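Local atomic coordinates of GH59 galactosidase (Clostridium cellulolyticum, PDB entry 2V4V), a protein that probably degrades plant cell-wall polysaccharides as a multidomain glycosidase, of which this chain is the family 6 carbohydrate-binding module, here holding xylose. Residues C23-E28 with Q90-A95. Numbering follows the deposited sequence.
Sequences CSEGGE and QTYTDA. With NA (sodium ion), chain C.
Tyr92, Gln90 and Ser24 carry most of this contact, in which the type I beta turn Cys23-Gly26, part of the hairpin loop joining strands 19-22 and 28-31, packs against the start of edge strand 91-98 in the beta-sandwich of a family 6 carbohydrate-binding module. Glutamine suits position 90 because its amide both accepts and donates. OE1 of Gln90 takes the backbone N-H of Ser24 at 2.9 Å, nearly straight at 173°, and the hydroxyl OH of Tyr92 at 2.8 Å. The two donors come from opposite faces of the amide plane, while NE2 is hydrogen-bonded to Asp29 OD1, so the amide's rotation is fixed close to the bound xylose. Ser24 is short enough to bring its OG, set between the backbone N and the carbonyl carbon (chi1 70°), to Gln90 O, a 2.6 Å bond. Cys23 SG approaches the Tyr92 ring obliquely near CZ, 4.2 Å from the centroid, a sulfur-aromatic contact that a small, polarisable thiol makes readily. Glu25 lies across CB, CG and CD2 of Tyr92, its carboxylate turned 24° from the ring plane; OE2 is salt-bridged to Arg56 and OE1 accepts from Asn123 ND2. Asn123 also joins Glu8, Glu10 and Glu28 O, where strand 28-31 begins, in binding the sodium ion. One water ties Glu25 to the strand, donating to OE2 at 2.8 Å and accepting from Tyr92 N at 2.9 Å.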
ATOM      1  N   CYS A  23     -13.221   7.029  -5.173  1.00  8.82           N
ATOM      2  CA  CYS A  23     -13.057   6.911  -3.728  1.00  7.48           C
ATOM      3  C   CYS A  23     -14.020   7.867  -3.020  1.00  8.73           C
ATOM      4  O   CYS A  23     -14.085   9.041  -3.390  1.00  8.10           O
ATOM      5  CB  CYS A  23     -11.628   7.255  -3.351  1.00  9.52           C
ATOM      6  SG  CYS A  23     -11.262   7.266  -1.561  1.00 10.01           S
ATOM      7  N   SER A  24     -14.791   7.364  -2.034  1.00  9.88           N
ATOM      8  CA  SER A  24     -15.761   8.201  -1.310  1.00 11.44           C
ATOM      9  C   SER A  24     -15.134   9.420  -0.640  1.00 11.80           C
ATOM     10  O   SER A  24     -15.828  10.432  -0.441  1.00 12.82           O
ATOM     11  CB  SER A  24     -16.424   7.380  -0.199  1.00 11.64           C
ATOM     12  OG  SER A  24     -15.436   7.131   0.837  1.00 14.68           O
ATOM     13  N   GLU A  25     -13.853   9.329  -0.262  1.00 10.91           N
ATOM     14  CA  GLU A  25     -13.161  10.435   0.425  1.00 11.14           C
ATOM     15  C   GLU A  25     -12.607  11.450  -0.574  1.00 10.91           C
ATOM     16  O   GLU A  25     -11.971  12.433  -0.162  1.00 11.14           O
ATOM     17  CB  GLU A  25     -11.957   9.933   1.252  1.00 12.47           C
ATOM     18  CG  GLU A  25     -12.198   8.831   2.137  1.00 13.58           C
ATOM     19  CD  GLU A  25     -11.118   8.730   3.194  1.00 10.50           C
ATOM     20  OE1 GLU A  25      -9.892   8.571   2.841  1.00 11.28           O
ATOM     21  OE2 GLU A  25     -11.546   8.767   4.367  1.00 13.12           O
ATOM     22  N   GLY A  26     -12.851  11.222  -1.883  1.00  8.77           N
ATOM     23  CA  GLY A  26     -12.309  12.069  -2.945  1.00  9.64           C
ATOM     24  C   GLY A  26     -11.204  11.347  -3.677  1.00  8.94           C
ATOM     25  O   GLY A  26     -10.525  10.461  -3.110  1.00  9.80           O
ATOM     26  N   GLY A  27     -11.027  11.706  -4.950  1.00  8.17           N
ATOM     27  CA  GLY A  27     -10.014  11.060  -5.767  1.00  7.91           C
ATOM     28  C   GLY A  27     -10.391   9.588  -5.991  1.00  8.53           C
ATOM     29  O   GLY A  27     -11.576   9.262  -6.131  1.00  8.38           O
ATOM     30  N   GLU A  28      -9.375   8.728  -6.017  1.00  8.43           N
ATOM     31  CA  GLU A  28      -9.525   7.317  -6.418  1.00  8.10           C
ATOM     32  C   GLU A  28      -8.955   6.392  -5.375  1.00  8.20           C
ATOM     33  O   GLU A  28      -8.070   6.797  -4.603  1.00  7.83           O
ATOM     34  CB  GLU A  28      -8.777   7.040  -7.690  1.00  8.98           C
ATOM     35  CG  GLU A  28      -9.025   8.106  -8.768  1.00  8.52           C
ATOM     36  CD  GLU A  28      -8.401   7.723 -10.079  1.00  9.55           C
ATOM     37  OE1 GLU A  28      -7.661   8.617 -10.592  1.00 10.60           O
ATOM     38  OE2 GLU A  28      -8.645   6.573 -10.566  1.00 10.44           O
ATOM     39  N   GLN A  90     -15.969   1.759   1.311  1.00  8.06           N
ATOM     40  CA  GLN A  90     -15.665   3.192   1.169  1.00  8.21           C
ATOM     41  C   GLN A  90     -15.681   3.975   2.496  1.00  8.15           C
ATOM     42  O   GLN A  90     -15.850   5.190   2.490  1.00  9.07           O
ATOM     43  CB  GLN A  90     -16.594   3.833   0.111  1.00  8.06           C
ATOM     44  CG  GLN A  90     -16.429   3.253  -1.302  1.00  9.70           C
ATOM     45  CD  GLN A  90     -15.058   3.600  -1.925  1.00 10.75           C
ATOM     46  OE1 GLN A  90     -14.378   4.553  -1.492  1.00  8.28           O
ATOM     47  NE2 GLN A  90     -14.665   2.842  -2.945  1.00  8.54           N
ATOM     48  N   THR A  91     -15.438   3.263   3.616  1.00  8.39           N
ATOM     49  CA  THR A  91     -15.192   3.900   4.904  1.00  9.11           C
ATOM     50  C   THR A  91     -13.747   3.581   5.278  1.00  8.86           C
ATOM     51  O   THR A  91     -13.413   2.405   5.452  1.00  9.05           O
ATOM     52  CB  THR A  91     -16.119   3.305   5.947  1.00 10.04           C
ATOM     53  OG1 THR A  91     -17.481   3.642   5.610  1.00 11.69           O
ATOM     54  CG2 THR A  91     -15.746   3.794   7.358  1.00 11.88           C
ATOM     55  N   TYR A  92     -12.915   4.628   5.285  1.00  8.48           N
ATOM     56  CA  TYR A  92     -11.450   4.465   5.403  1.00  8.72           C
ATOM     57  C   TYR A  92     -10.957   4.682   6.821  1.00  8.66           C
ATOM     58  O   TYR A  92     -11.582   5.376   7.625  1.00  9.41           O
ATOM     59  CB  TYR A  92     -10.686   5.358   4.417  1.00 10.34           C
ATOM     60  CG  TYR A  92     -10.974   4.996   2.978  1.00  8.66           C
ATOM     61  CD1 TYR A  92     -10.038   4.311   2.212  1.00 10.01           C
ATOM     62  CD2 TYR A  92     -12.238   5.288   2.396  1.00  9.67           C
ATOM     63  CE1 TYR A  92     -10.290   3.955   0.902  1.00  8.39           C
ATOM     64  CE2 TYR A  92     -12.520   4.935   1.066  1.00 10.66           C
ATOM     65  CZ  TYR A  92     -11.544   4.232   0.328  1.00 11.25           C
ATOM     66  OH  TYR A  92     -11.757   3.838  -0.994  1.00 10.31           O
ATOM     67  N   THR A  93      -9.798   4.092   7.072  1.00  7.52           N
ATOM     68  CA  THR A  93      -9.067   4.292   8.315  1.00  8.43           C
ATOM     69  C   THR A  93      -7.559   4.248   8.015  1.00  8.95           C
ATOM     70  O   THR A  93      -7.176   4.097   6.849  1.00  9.25           O
ATOM     71  CB  THR A  93      -9.451   3.238   9.331  1.00  9.75           C
ATOM     72  OG1 THR A  93      -9.025   3.656  10.645  1.00 10.45           O
ATOM     73  CG2 THR A  93      -8.900   1.862   8.941  1.00  8.57           C
ATOM     74  N   ASP A  94      -6.726   4.454   9.041  1.00  8.31           N
ATOM     75  CA  ASP A  94      -5.274   4.414   8.873  1.00  9.86           C
ATOM     76  C   ASP A  94      -4.733   3.071   9.367  1.00 10.20           C
ATOM     77  O   ASP A  94      -4.914   2.676  10.535  1.00 11.44           O
ATOM     78  CB  ASP A  94      -4.600   5.525   9.678  1.00  9.22           C
ATOM     79  CG  ASP A  94      -4.903   6.941   9.165  1.00 14.01           C
ATOM     80  OD1 ASP A  94      -5.393   7.155   8.032  1.00 10.06           O
ATOM     81  OD2 ASP A  94      -4.564   7.882   9.922  1.00 20.74           O
ATOM     82  N   ALA A  95      -4.051   2.367   8.474  1.00  8.27           N
ATOM     83  CA  ALA A  95      -3.334   1.143   8.857  1.00  9.01           C
ATOM     84  C   ALA A  95      -1.878   1.551   8.965  1.00  9.05           C
ATOM     85  O   ALA A  95      -1.397   2.401   8.166  1.00  9.09           O
ATOM     86  CB  ALA A  95      -3.542   0.040   7.800  1.00  9.17           C
TER
HETATM   87 NA    NA C3052      -6.180   7.994  -3.852  1.00  8.04          NA
HETATM   88  O   HOH W   1     -13.843   7.375   4.988  1.00 10.83           O
HETATM   89  O   HOH W   2      -6.819  10.036  -5.098  1.00 11.79           O